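Local structure of glycosylation Associate Protein 1 (Streptococcus agalactiae serotype V, 6OYC) at residues M1-S7 against D228-F234; F31-N36 against V300-R306; K39-Y43 against D500-G504; L251-S257 against A275-D281; V297-S301 against L506-I510. The protein forms part of the Gap123 complex and probably serves glycosylation and accessory Sec export, perhaps binding sugar through a fold of the GT-B type. All blocks are in the same frame, centred on the assembly; numbering follows the deposited sequence.

Interaction 1 of 5, residues M1-S7 against D228-F234; sequences MFHFIPS and DTIIVSF
Strand 2-5 runs beside strand 229-233 in a parallel sheet, with His3 bonded to that strand by its backbone and to Asp228, just before it, by its ring. This is the middle of the seven-stranded sheet of a Rossmann-like domain. His3 N donates to Thr229 O, and His3 O accepts from Ile231 N at 2.8 Å. Along the His3 side chain, CB lies 4.1 Å from Thr229 O. Further out, His3 CD2 passes 3.6 Å from Thr229 O, which lies at the ring edge. At the tip, His3 NE2 donates to Asp228 OD2 at 3.1 Å, nearly straight at 173°. The donor stands well above the carboxylate plane. Tyr219 OH is hydrogen-bonded to His3 ND1, and Ser225 N also reaches Asp228 OD2. The other oxygen, Asp228 OD1, forms a salt bridge to the chain terminus, Met1 N, at 2.8 Å. On the opposite face of the sheet, Ile231 CD1 lies over one face of the Phe4 ring, 3.6 Å from CZ. Beyond the strands, one water accepts a hydrogen bond from Ser7 N and pairs with Ser233 OG at 2.7 Å.

Interaction 2 of 5, residues F31-N36 against V300-R306; sequences FDDTIN and VSPFDTR
An inverse gamma turn centred on Pro302 leads into an Asx turn at Asp304, and Phe31 and Asn36 pack on the pair. The turns lie in the linker from the first parallel sheet to the second, as expected between the two halves of a GT-B-like fold. Asn36 sits in the first turn of helix 33-43, which Asp32 N-caps. Asn36 ND2 donates to Phe303 O at 2.7 Å, in the carbonyl plane and on a lone pair. With CG anti to the backbone N (chi1 178°), the Phe31 ring reaches Asp304, whose CB sits 3.5 Å above one face, offset toward the rim. The carboxylate stacks on the ring, their planes 13° apart. Pro302 O and Phe303 O lie at the ring edge, the latter 3.1 Å from Phe31 CZ. Arg306 grips the carboxylate side-on and fixes its rotation: NE donates to Asp304 OD1. Tyr437 OH bonds Asp304 OD2 as well, and Glu414 makes a salt bridge to Arg306 NH2. The second arm of the grip joins Arg306 NH2 to Asp304 OD2 at 2.7 Å.

Interaction 3 of 5, residues K39-Y43 against D500-G504; sequences KMFDY and DYTGG
Two helix ends meet here, with Met40 CA 6.2 Å from Tyr501 CA and Tyr43 CA 6.0 Å from Thr502 CA. Helix 33-43 supplies its last turn, and helix 484-502 supplies its C-terminal end. The chain then turns at Gly504, with positive phi (92°), into helix 505-512. A Met-aromatic contact lies at the centre. Met40 CB sits over one face of the Tyr501 ring, 4.0 Å from its centroid, as a CH-pi contact. Met40 CG lies between the backbone N and the carbonyl carbon (chi1 59°), and the chain bends at chi3. This carries the methyl CE back to the ring, near CD2 and CE2 of Tyr501. Met40 SD is farther off and oblique to the ring, 5.2 Å from the centroid. The phenol end of Tyr501 reaches helix 33-43. Tyr501 OH lies 3.4 Å from Lys39 CB and is hydrogen-bonded to Asn36 O, one turn back. Tyr43 completes the contact at the outer side. Tyr501 CE1 lies in the plane of the Tyr43 ring, at its edge, 3.8 Å from CE2. Lys39 O stands over one face of that ring, offset toward the rim. Tyr43 OH bonds to Thr305 OG1 of the linker. Thr502 adds a methyl: its CG2 lies 3.9 Å from Tyr43 CE2, oblique to the ring.

Interaction 4 of 5, residues L251-S257 against A275-D281; sequences LILSVFS and ADAIICD
Leu251 lies near the start of strand 250-255, which runs parallel to strand 277-280, the two joined by a beta-alpha-beta crossover through helices 262-267 and 269-273. Leu251 N donates to the anti lone pair of Asp276 OD2 at 2.8 Å. Leu251 O accepts from Asp276 N in return, and weakly from Ala277 N. At Ile252 the CG2 branch meets Ile279 CD1 at 3.7 Å, on the face shared with Ala277. Leu253 bonds with both backbone groups, N to Ala277 O and O to Ile279 N. Its CD1 reaches Ala275 CB at 4.0 Å. Ser254 turns its hydroxyl to Asp33 of helix 33-43. Val255 N bonds to Ile279 O at 2.7 Å, almost straight at 175°. Its CB packs on Cys280 CB at 3.8 Å, on the other face. The bond from Asp281 N to Val255 O is weak. Phe256 lays CD1 against Asp281 CG at 3.6 Å, ring and carboxylate planes 44° apart. Ser257 closes the pairing with two bonds that steady the carboxylate. Ser257 N donates to Asp281 OD1 at 3.0 Å, and Ser257 OG donates to the syn lone pair of Asp281 OD2 at 2.8 Å.

Interaction 5 of 5, residues V297-S301 against L506-I510; sequences VVHVS and LVERI
Leu506 touches His299 at the backbone, CD1 lying 3.9 Å from His299 O, while His299 CB points away from the helix. Over one face of the His299 ring stands Ser301 N, 4.1 Å above the plane and offset toward the rim. A bound glycerol, probably from the crystallisation liquor, is close to this side chain. The contact proper is apolar packing of a helix against an edge strand of the parallel sheet. Strand 297-299 and the helical segment 506-510 run nearly antiparallel, at 172°, with axes 9.6 Å apart. Leu506 and Ile510 are one turn apart on the helix, and both meet valines of the other segment. Val298 CG1, anti to the backbone N (chi1 177°), reaches both. Val298 CG1 lies 3.8 Å from Ile510 CG1 and 4.2 Å from Leu506 CD1. The Val298 and Leu506 side chains lie alongside, pointing in opposite senses. Val300 uses its CG2 branch, 3.7 Å from Ile510 CD1 and 4.0 Å from Leu506 CD2. It crosses Ile510 at about a right angle. Strand 277-280 lies next in the sheet, where Ile279 touches both Val300 and Ile510. Met40 of helix 33-43 packs beside Leu506 and Val300, and Val297 leans on helix 283-292.

Interactions 1, 4 and 5 lie along one parallel sheet. Strands 229-233 and 250-255 join interaction 1 to interaction 4, with centres about 10 Å apart. Strands 277-280 and 297-299 join interaction 4 to interaction 5, with centres about 9 Å apart. Along the chain these three come in series. Interactions 2 and 3 share helix 33-43, which follows strand 2-5, and their centres are about 11 Å apart. Interaction 4 is nested inside the loops that both close. Interactions 2 and 5 overlap at Val300 and Ser301, where the chain leaves the first sheet for the second. Residues 500-510 come back from that second half, so the C-terminal helices pack on the N-terminal half, consistent with a GT-B fold.

Interaction 1 of 5, residues M1-S7 against D228-F234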
# COMPACT_ATOMS: atom_id res chain seq x y z
N MET A 1 -16.68 16.59 13.15
CA MET A 1 -15.63 15.61 12.84
C MET A 1 -15.73 14.97 11.45
O MET A 1 -16.75 15.08 10.75
CB MET A 1 -15.62 14.51 13.90
CG MET A 1 -16.69 13.46 13.71
SD MET A 1 -16.30 11.98 14.66
CE MET A 1 -14.56 11.72 14.24
N PHE A 2 -14.67 14.28 11.05
CA PHE A 2 -14.52 13.75 9.70
C PHE A 2 -14.38 12.24 9.75
O PHE A 2 -13.47 11.72 10.41
CB PHE A 2 -13.31 14.36 8.99
CG PHE A 2 -13.44 15.84 8.75
CD1 PHE A 2 -14.02 16.31 7.58
CD2 PHE A 2 -13.01 16.76 9.70
CE1 PHE A 2 -14.16 17.67 7.36
CE2 PHE A 2 -13.13 18.11 9.48
CZ PHE A 2 -13.70 18.58 8.31
N HIS A 3 -15.25 11.54 9.01
CA HIS A 3 -15.25 10.08 8.94
C HIS A 3 -14.63 9.65 7.61
O HIS A 3 -15.19 9.93 6.55
CB HIS A 3 -16.66 9.53 9.08
CG HIS A 3 -17.42 10.13 10.22
ND1 HIS A 3 -17.61 9.47 11.41
CD2 HIS A 3 -18.03 11.33 10.35
CE1 HIS A 3 -18.31 10.24 12.23
NE2 HIS A 3 -18.57 11.38 11.61
N PHE A 4 -13.48 8.98 7.68
CA PHE A 4 -12.79 8.52 6.48
C PHE A 4 -13.20 7.08 6.20
O PHE A 4 -13.17 6.23 7.10
CB PHE A 4 -11.26 8.60 6.64
CG PHE A 4 -10.71 10.00 6.52
CD1 PHE A 4 -10.65 10.84 7.64
CD2 PHE A 4 -10.23 10.46 5.31
CE1 PHE A 4 -10.12 12.12 7.54
CE2 PHE A 4 -9.70 11.74 5.20
CZ PHE A 4 -9.65 12.57 6.31
N ILE A 5 -13.57 6.80 4.96
CA ILE A 5 -13.88 5.43 4.59
C ILE A 5 -12.85 5.00 3.54
O ILE A 5 -12.89 5.50 2.41
CB ILE A 5 -15.31 5.28 4.06
CG1 ILE A 5 -16.31 5.75 5.13
CG2 ILE A 5 -15.55 3.84 3.62
CD1 ILE A 5 -17.73 5.50 4.77
N PRO A 6 -11.92 4.10 3.88
CA PRO A 6 -10.86 3.70 2.94
C PRO A 6 -11.34 2.63 1.97
O PRO A 6 -12.43 2.08 2.10
CB PRO A 6 -9.77 3.13 3.87
CG PRO A 6 -10.56 2.49 4.97
CD PRO A 6 -11.81 3.37 5.17
N SER A 7 -10.48 2.33 1.00
CA SER A 7 -10.66 1.22 0.06
C SER A 7 -9.45 0.31 0.19
O SER A 7 -8.57 0.30 -0.68
CB SER A 7 -10.82 1.71 -1.40
OG SER A 7 -12.08 2.33 -1.56
N ASP A 228 -21.24 16.69 10.57
CA ASP A 228 -20.02 15.97 10.24
C ASP A 228 -19.85 15.88 8.73
O ASP A 228 -20.76 16.19 7.95
CB ASP A 228 -20.04 14.57 10.85
CG ASP A 228 -19.83 14.59 12.34
OD1 ASP A 228 -19.22 15.56 12.85
OD2 ASP A 228 -20.27 13.61 12.99
N THR A 229 -18.66 15.44 8.32
CA THR A 229 -18.34 15.20 6.92
C THR A 229 -17.83 13.78 6.76
O THR A 229 -17.00 13.31 7.55
CB THR A 229 -17.30 16.20 6.41
OG1 THR A 229 -17.88 17.51 6.39
CG2 THR A 229 -16.78 15.83 4.99
N ILE A 230 -18.33 13.09 5.75
CA ILE A 230 -17.84 11.77 5.39
C ILE A 230 -16.94 11.94 4.18
O ILE A 230 -17.35 12.53 3.18
CB ILE A 230 -19.00 10.80 5.10
CG1 ILE A 230 -19.89 10.67 6.33
CG2 ILE A 230 -18.46 9.44 4.72
CD1 ILE A 230 -21.06 9.77 6.10
N ILE A 231 -15.71 11.45 4.28
CA ILE A 231 -14.78 11.46 3.17
C ILE A 231 -14.65 10.03 2.68
O ILE A 231 -14.20 9.15 3.42
CB ILE A 231 -13.42 12.06 3.56
CG1 ILE A 231 -13.64 13.52 4.03
CG2 ILE A 231 -12.48 12.01 2.38
CD1 ILE A 231 -12.54 14.13 4.87
N VAL A 232 -15.10 9.80 1.45
CA VAL A 232 -15.25 8.46 0.90
C VAL A 232 -14.18 8.23 -0.16
O VAL A 232 -14.07 8.98 -1.14
CB VAL A 232 -16.64 8.23 0.30
CG1 VAL A 232 -16.74 6.81 -0.30
CG2 VAL A 232 -17.72 8.46 1.36
N SER A 233 -13.40 7.18 0.04
CA SER A 233 -12.58 6.61 -1.02
C SER A 233 -13.49 6.10 -2.15
O SER A 233 -14.28 5.18 -1.93
CB SER A 233 -11.76 5.47 -0.43
OG SER A 233 -10.56 5.29 -1.13
N PHE A 234 -13.40 6.71 -3.33
CA PHE A 234 -14.32 6.33 -4.41
C PHE A 234 -14.12 4.87 -4.81
O PHE A 234 -13.04 4.48 -5.24
CB PHE A 234 -14.13 7.23 -5.64
CG PHE A 234 -15.16 7.01 -6.72
CD1 PHE A 234 -15.12 5.89 -7.54
CD2 PHE A 234 -16.17 7.94 -6.93
CE1 PHE A 234 -16.06 5.69 -8.53
CE2 PHE A 234 -17.12 7.75 -7.92
CZ PHE A 234 -17.06 6.62 -8.73
O HOH W 1 -8.43 4.31 0.29

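Interaction 2 of 5, residues F31-N36 against V300-R306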
# COMPACT_ATOMS: atom_id res chain seq x y z
N PHE A 31 0.29 2.66 0.48
CA PHE A 31 0.02 4.08 0.63
C PHE A 31 -0.99 4.57 -0.40
O PHE A 31 -0.87 4.28 -1.59
CB PHE A 31 1.34 4.86 0.49
CG PHE A 31 1.18 6.34 0.58
CD1 PHE A 31 1.16 6.98 1.81
CD2 PHE A 31 0.99 7.10 -0.57
CE1 PHE A 31 0.98 8.35 1.90
CE2 PHE A 31 0.81 8.48 -0.49
CZ PHE A 31 0.81 9.10 0.75
N ASP A 32 -2.02 5.29 0.04
CA ASP A 32 -3.03 5.75 -0.91
C ASP A 32 -3.62 7.07 -0.43
O ASP A 32 -3.15 7.66 0.54
CB ASP A 32 -4.10 4.68 -1.14
CG ASP A 32 -5.05 4.51 0.04
OD1 ASP A 32 -4.90 5.20 1.07
OD2 ASP A 32 -5.96 3.66 -0.06
N ASP A 33 -4.70 7.49 -1.11
CA ASP A 33 -5.29 8.80 -0.84
C ASP A 33 -5.83 8.91 0.59
O ASP A 33 -5.75 9.99 1.20
CB ASP A 33 -6.39 9.10 -1.87
CG ASP A 33 -7.44 7.98 -1.98
OD1 ASP A 33 -7.07 6.79 -1.85
OD2 ASP A 33 -8.64 8.30 -2.21
N THR A 34 -6.36 7.83 1.15
CA THR A 34 -6.87 7.92 2.51
C THR A 34 -5.75 8.20 3.50
O THR A 34 -5.91 9.04 4.40
CB THR A 34 -7.60 6.64 2.89
OG1 THR A 34 -8.64 6.39 1.95
CG2 THR A 34 -8.20 6.76 4.31
N ILE A 35 -4.62 7.50 3.37
CA ILE A 35 -3.48 7.76 4.25
C ILE A 35 -3.05 9.21 4.12
O ILE A 35 -2.87 9.93 5.11
CB ILE A 35 -2.31 6.81 3.92
CG1 ILE A 35 -2.73 5.33 3.99
CG2 ILE A 35 -1.08 7.18 4.77
CD1 ILE A 35 -2.90 4.82 5.37
N ASN A 36 -2.86 9.65 2.88
CA ASN A 36 -2.40 11.01 2.64
C ASN A 36 -3.36 12.03 3.25
O ASN A 36 -2.92 12.98 3.91
CB ASN A 36 -2.23 11.21 1.14
CG ASN A 36 -2.09 12.65 0.78
OD1 ASN A 36 -3.09 13.37 0.63
ND2 ASN A 36 -0.85 13.11 0.65
N VAL A 300 -5.21 17.31 -4.96
CA VAL A 300 -4.42 17.00 -3.77
C VAL A 300 -3.31 16.06 -4.21
O VAL A 300 -3.56 14.87 -4.45
CB VAL A 300 -5.27 16.39 -2.64
CG1 VAL A 300 -4.39 15.85 -1.52
CG2 VAL A 300 -6.28 17.42 -2.08
N SER A 301 -2.09 16.57 -4.32
CA SER A 301 -0.99 15.69 -4.70
C SER A 301 -0.66 14.75 -3.53
O SER A 301 -0.70 15.16 -2.37
CB SER A 301 0.25 16.49 -5.12
OG SER A 301 0.37 17.69 -4.39
N PRO A 302 -0.36 13.50 -3.82
CA PRO A 302 -0.30 12.46 -2.77
C PRO A 302 1.05 12.34 -2.06
O PRO A 302 1.69 11.30 -2.11
CB PRO A 302 -0.64 11.19 -3.56
CG PRO A 302 -0.15 11.47 -4.96
CD PRO A 302 -0.35 12.94 -5.18
N PHE A 303 1.45 13.39 -1.34
CA PHE A 303 2.67 13.36 -0.54
C PHE A 303 2.64 12.29 0.54
O PHE A 303 1.61 12.07 1.19
CB PHE A 303 2.91 14.71 0.13
CG PHE A 303 3.14 15.83 -0.82
CD1 PHE A 303 4.35 15.95 -1.50
CD2 PHE A 303 2.15 16.80 -1.02
CE1 PHE A 303 4.56 17.00 -2.39
CE2 PHE A 303 2.36 17.85 -1.89
CZ PHE A 303 3.57 17.96 -2.58
N ASP A 304 3.79 11.64 0.75
CA ASP A 304 4.00 10.69 1.85
C ASP A 304 5.11 11.26 2.73
O ASP A 304 6.29 11.13 2.40
CB ASP A 304 4.38 9.31 1.33
CG ASP A 304 4.66 8.31 2.47
OD1 ASP A 304 4.47 8.65 3.66
OD2 ASP A 304 5.07 7.17 2.16
N THR A 305 4.73 11.84 3.86
CA THR A 305 5.70 12.58 4.66
C THR A 305 6.56 11.70 5.56
O THR A 305 7.38 12.24 6.31
CB THR A 305 4.98 13.63 5.50
OG1 THR A 305 3.86 13.03 6.14
CG2 THR A 305 4.49 14.80 4.59
N ARG A 306 6.41 10.38 5.52
CA ARG A 306 7.40 9.52 6.17
C ARG A 306 8.78 9.64 5.53
O ARG A 306 9.76 9.17 6.12
CB ARG A 306 6.95 8.05 6.14
CG ARG A 306 5.61 7.75 6.82
CD ARG A 306 5.14 6.32 6.54
NE ARG A 306 4.85 6.09 5.12
CZ ARG A 306 4.68 4.88 4.58
NH1 ARG A 306 4.75 3.80 5.34
NH2 ARG A 306 4.45 4.76 3.27

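Interaction 3 of 5, residues K39-Y43 against D500-G504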
# COMPACT_ATOMS: atom_id res chain seq x y z
N LYS A 39 -3.51 12.05 7.23
CA LYS A 39 -2.33 12.68 7.80
C LYS A 39 -2.47 14.19 7.80
O LYS A 39 -2.20 14.85 8.80
CB LYS A 39 -1.08 12.26 7.02
CG LYS A 39 -0.57 10.84 7.31
CD LYS A 39 0.56 10.82 8.36
CE LYS A 39 0.00 11.02 9.76
NZ LYS A 39 0.87 10.53 10.86
N MET A 40 -2.92 14.77 6.67
CA MET A 40 -2.98 16.22 6.58
C MET A 40 -4.13 16.79 7.39
O MET A 40 -4.03 17.91 7.91
CB MET A 40 -3.08 16.66 5.13
CG MET A 40 -4.26 16.13 4.38
SD MET A 40 -4.71 17.33 3.11
CE MET A 40 -3.69 16.86 1.74
N PHE A 41 -5.23 16.04 7.54
CA PHE A 41 -6.24 16.48 8.49
C PHE A 41 -5.70 16.43 9.91
O PHE A 41 -6.07 17.28 10.73
CB PHE A 41 -7.52 15.64 8.35
CG PHE A 41 -8.42 16.13 7.26
CD1 PHE A 41 -8.02 16.08 5.94
CD2 PHE A 41 -9.66 16.69 7.56
CE1 PHE A 41 -8.83 16.56 4.94
CE2 PHE A 41 -10.48 17.17 6.55
CZ PHE A 41 -10.07 17.09 5.24
N ASP A 42 -4.83 15.46 10.20
CA ASP A 42 -4.16 15.39 11.50
C ASP A 42 -3.23 16.58 11.71
O ASP A 42 -3.32 17.27 12.73
CB ASP A 42 -3.37 14.08 11.62
CG ASP A 42 -4.24 12.90 12.03
OD1 ASP A 42 -5.47 13.08 12.13
OD2 ASP A 42 -3.68 11.80 12.27
N TYR A 43 -2.31 16.80 10.76
CA TYR A 43 -1.47 17.99 10.77
C TYR A 43 -2.30 19.25 10.94
O TYR A 43 -1.83 20.23 11.55
CB TYR A 43 -0.68 18.09 9.46
CG TYR A 43 0.39 17.04 9.26
CD1 TYR A 43 1.02 16.44 10.35
CD2 TYR A 43 0.77 16.65 7.98
CE1 TYR A 43 2.00 15.48 10.16
CE2 TYR A 43 1.74 15.68 7.79
CZ TYR A 43 2.35 15.11 8.88
OH TYR A 43 3.33 14.16 8.70
N ASP A 500 2.22 23.28 1.45
CA ASP A 500 0.80 23.43 1.20
C ASP A 500 0.01 22.30 1.85
O ASP A 500 -1.20 22.44 2.08
CB ASP A 500 0.51 23.47 -0.30
CG ASP A 500 1.43 24.43 -1.04
OD1 ASP A 500 1.74 24.17 -2.23
OD2 ASP A 500 1.86 25.44 -0.43
N TYR A 501 0.69 21.20 2.17
CA TYR A 501 0.16 19.97 2.73
C TYR A 501 0.37 19.86 4.24
O TYR A 501 -0.51 19.38 4.94
CB TYR A 501 0.83 18.79 2.01
CG TYR A 501 0.58 17.42 2.57
CD1 TYR A 501 1.45 16.84 3.50
CD2 TYR A 501 -0.51 16.67 2.15
CE1 TYR A 501 1.22 15.58 4.00
CE2 TYR A 501 -0.75 15.41 2.65
CZ TYR A 501 0.12 14.86 3.56
OH TYR A 501 -0.13 13.60 4.03
N THR A 502 1.53 20.29 4.76
CA THR A 502 1.72 20.30 6.21
C THR A 502 1.10 21.52 6.87
O THR A 502 0.75 21.46 8.06
CB THR A 502 3.20 20.25 6.57
OG1 THR A 502 3.96 21.01 5.62
CG2 THR A 502 3.70 18.82 6.60
N GLY A 503 0.97 22.62 6.15
CA GLY A 503 0.58 23.89 6.71
C GLY A 503 -0.90 24.09 6.92
O GLY A 503 -1.28 25.08 7.55
N GLY A 504 -1.74 23.19 6.41
CA GLY A 504 -3.16 23.24 6.63
C GLY A 504 -3.96 24.00 5.59
O GLY A 504 -5.19 23.93 5.61

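Interaction 4 of 5, residues L251-S257 against A275-D281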
# COMPACT_ATOMS: atom_id res chain seq x y z
N LEU A 251 -20.40 15.42 2.34
CA LEU A 251 -19.78 14.32 1.63
C LEU A 251 -18.67 14.85 0.74
O LEU A 251 -18.88 15.80 -0.02
CB LEU A 251 -20.82 13.57 0.79
CG LEU A 251 -20.31 12.43 -0.10
CD1 LEU A 251 -19.68 11.32 0.72
CD2 LEU A 251 -21.44 11.89 -0.94
N ILE A 252 -17.49 14.22 0.83
CA ILE A 252 -16.38 14.45 -0.08
C ILE A 252 -16.00 13.12 -0.72
O ILE A 252 -15.76 12.12 -0.02
CB ILE A 252 -15.16 15.07 0.63
CG1 ILE A 252 -15.49 16.47 1.16
CG2 ILE A 252 -13.96 15.15 -0.31
CD1 ILE A 252 -14.55 16.92 2.24
N LEU A 253 -15.94 13.09 -2.05
CA LEU A 253 -15.51 11.91 -2.79
C LEU A 253 -14.04 12.05 -3.15
O LEU A 253 -13.63 13.09 -3.69
CB LEU A 253 -16.34 11.74 -4.06
CG LEU A 253 -17.73 11.13 -3.92
CD1 LEU A 253 -18.43 11.10 -5.30
CD2 LEU A 253 -17.60 9.72 -3.35
N SER A 254 -13.25 11.01 -2.89
CA SER A 254 -11.82 11.03 -3.21
C SER A 254 -11.53 10.07 -4.36
O SER A 254 -11.78 8.87 -4.25
CB SER A 254 -10.97 10.67 -1.98
OG SER A 254 -9.58 10.70 -2.32
N VAL A 255 -11.00 10.61 -5.44
CA VAL A 255 -10.68 9.85 -6.65
C VAL A 255 -9.16 9.67 -6.70
O VAL A 255 -8.41 10.65 -6.65
CB VAL A 255 -11.21 10.57 -7.90
CG1 VAL A 255 -10.62 9.97 -9.19
CG2 VAL A 255 -12.72 10.55 -7.93
N PHE A 256 -8.71 8.42 -6.81
CA PHE A 256 -7.29 8.08 -6.76
C PHE A 256 -6.95 7.25 -7.98
O PHE A 256 -7.46 6.14 -8.15
CB PHE A 256 -6.97 7.32 -5.47
CG PHE A 256 -5.50 7.16 -5.22
CD1 PHE A 256 -4.67 8.28 -5.18
CD2 PHE A 256 -4.94 5.91 -5.01
CE1 PHE A 256 -3.30 8.15 -4.93
CE2 PHE A 256 -3.56 5.76 -4.77
CZ PHE A 256 -2.75 6.88 -4.72
N SER A 257 -6.07 7.78 -8.83
CA SER A 257 -5.84 7.20 -10.15
C SER A 257 -5.38 5.73 -10.09
O SER A 257 -5.69 4.96 -11.00
CB SER A 257 -4.84 8.05 -10.92
OG SER A 257 -3.59 8.08 -10.24
N ALA A 275 -21.82 14.64 -4.04
CA ALA A 275 -20.63 15.15 -3.37
C ALA A 275 -20.76 16.65 -3.11
O ALA A 275 -21.18 17.41 -3.99
CB ALA A 275 -19.39 14.87 -4.22
N ASP A 276 -20.38 17.07 -1.91
CA ASP A 276 -20.17 18.50 -1.70
C ASP A 276 -18.84 18.97 -2.28
O ASP A 276 -18.72 20.15 -2.63
CB ASP A 276 -20.26 18.84 -0.21
CG ASP A 276 -21.64 18.52 0.38
OD1 ASP A 276 -22.59 19.29 0.11
OD2 ASP A 276 -21.78 17.49 1.09
N ALA A 277 -17.85 18.08 -2.39
CA ALA A 277 -16.59 18.38 -3.06
C ALA A 277 -15.94 17.07 -3.51
O ALA A 277 -16.24 15.99 -2.98
CB ALA A 277 -15.62 19.16 -2.16
N ILE A 278 -15.06 17.18 -4.50
CA ILE A 278 -14.32 16.04 -5.03
C ILE A 278 -12.83 16.35 -4.91
O ILE A 278 -12.40 17.46 -5.23
CB ILE A 278 -14.70 15.72 -6.48
CG1 ILE A 278 -16.19 15.35 -6.56
CG2 ILE A 278 -13.85 14.59 -7.01
CD1 ILE A 278 -16.79 15.56 -7.91
N ILE A 279 -12.07 15.38 -4.42
CA ILE A 279 -10.61 15.41 -4.37
C ILE A 279 -10.07 14.43 -5.40
O ILE A 279 -10.59 13.30 -5.51
CB ILE A 279 -10.06 15.03 -2.99
CG1 ILE A 279 -10.49 16.00 -1.90
CG2 ILE A 279 -8.53 14.91 -3.04
CD1 ILE A 279 -10.28 15.42 -0.51
N CYS A 280 -9.01 14.81 -6.11
CA CYS A 280 -8.24 13.76 -6.76
C CYS A 280 -6.76 14.10 -6.78
O CYS A 280 -6.35 15.25 -6.56
CB CYS A 280 -8.73 13.47 -8.18
SG CYS A 280 -8.89 14.90 -9.14
N ASP A 281 -5.97 13.07 -7.03
CA ASP A 281 -4.52 13.18 -7.08
C ASP A 281 -4.00 13.66 -8.43
O ASP A 281 -2.81 13.98 -8.53
CB ASP A 281 -3.89 11.82 -6.73
CG ASP A 281 -4.26 10.73 -7.72
OD1 ASP A 281 -5.44 10.61 -8.09
OD2 ASP A 281 -3.36 9.97 -8.15

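Interaction 5 of 5, residues V297-S301 against L506-I510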
# COMPACT_ATOMS: atom_id res chain seq x y z
N VAL A 297 -13.78 20.64 -7.48
CA VAL A 297 -12.80 19.58 -7.68
C VAL A 297 -11.47 20.14 -7.19
O VAL A 297 -10.96 21.10 -7.78
CB VAL A 297 -12.71 19.13 -9.15
CG1 VAL A 297 -11.63 18.10 -9.35
CG2 VAL A 297 -14.06 18.60 -9.66
N VAL A 298 -10.93 19.59 -6.11
CA VAL A 298 -9.70 20.08 -5.52
C VAL A 298 -8.58 19.07 -5.76
O VAL A 298 -8.72 17.88 -5.45
CB VAL A 298 -9.84 20.38 -4.02
CG1 VAL A 298 -8.48 20.84 -3.46
CG2 VAL A 298 -10.91 21.43 -3.79
N HIS A 299 -7.46 19.56 -6.31
CA HIS A 299 -6.32 18.71 -6.60
C HIS A 299 -5.48 18.56 -5.34
O HIS A 299 -5.11 19.55 -4.70
CB HIS A 299 -5.50 19.31 -7.75
CG HIS A 299 -4.14 18.70 -7.93
ND1 HIS A 299 -3.95 17.38 -8.29
CD2 HIS A 299 -2.90 19.24 -7.82
CE1 HIS A 299 -2.66 17.13 -8.39
NE2 HIS A 299 -2.00 18.25 -8.11
N VAL A 300 -5.21 17.31 -4.96
CA VAL A 300 -4.42 17.00 -3.77
C VAL A 300 -3.31 16.06 -4.21
O VAL A 300 -3.56 14.87 -4.45
CB VAL A 300 -5.27 16.39 -2.64
CG1 VAL A 300 -4.39 15.85 -1.52
CG2 VAL A 300 -6.28 17.42 -2.08
N SER A 301 -2.09 16.57 -4.32
CA SER A 301 -0.99 15.69 -4.70
C SER A 301 -0.66 14.75 -3.53
O SER A 301 -0.70 15.16 -2.37
CB SER A 301 0.25 16.49 -5.12
OG SER A 301 0.37 17.69 -4.39
N LEU A 506 -4.26 23.54 2.31
CA LEU A 506 -4.99 22.63 1.44
C LEU A 506 -6.26 22.13 2.12
O LEU A 506 -7.35 22.14 1.53
CB LEU A 506 -4.07 21.48 1.03
CG LEU A 506 -4.51 20.60 -0.13
CD1 LEU A 506 -4.96 21.44 -1.31
CD2 LEU A 506 -3.37 19.69 -0.53
N VAL A 507 -6.13 21.70 3.38
CA VAL A 507 -7.28 21.19 4.13
C VAL A 507 -8.37 22.25 4.21
O VAL A 507 -9.56 21.97 4.00
CB VAL A 507 -6.86 20.73 5.53
CG1 VAL A 507 -8.07 20.54 6.42
CG2 VAL A 507 -6.04 19.44 5.45
N GLU A 508 -7.98 23.48 4.53
CA GLU A 508 -8.94 24.57 4.63
C GLU A 508 -9.58 24.87 3.28
O GLU A 508 -10.77 25.19 3.20
CB GLU A 508 -8.26 25.80 5.21
CG GLU A 508 -9.21 26.72 5.93
CD GLU A 508 -9.72 26.12 7.23
OE1 GLU A 508 -9.13 25.11 7.70
OE2 GLU A 508 -10.71 26.67 7.79
N ARG A 509 -8.80 24.79 2.19
CA ARG A 509 -9.37 24.97 0.86
C ARG A 509 -10.42 23.91 0.55
O ARG A 509 -11.51 24.21 0.06
CB ARG A 509 -8.26 24.96 -0.20
CG ARG A 509 -8.76 25.07 -1.64
CD ARG A 509 -7.61 25.43 -2.59
NE ARG A 509 -7.01 26.71 -2.21
CZ ARG A 509 -5.80 26.84 -1.67
NH1 ARG A 509 -5.05 25.77 -1.44
NH2 ARG A 509 -5.35 28.05 -1.36
N ILE A 510 -10.09 22.64 0.84
CA ILE A 510 -11.05 21.55 0.67
C ILE A 510 -12.30 21.83 1.49
O ILE A 510 -13.43 21.76 0.99
CB ILE A 510 -10.42 20.20 1.07
CG1 ILE A 510 -9.28 19.84 0.12
CG2 ILE A 510 -11.45 19.09 1.08
CD1 ILE A 510 -8.39 18.75 0.67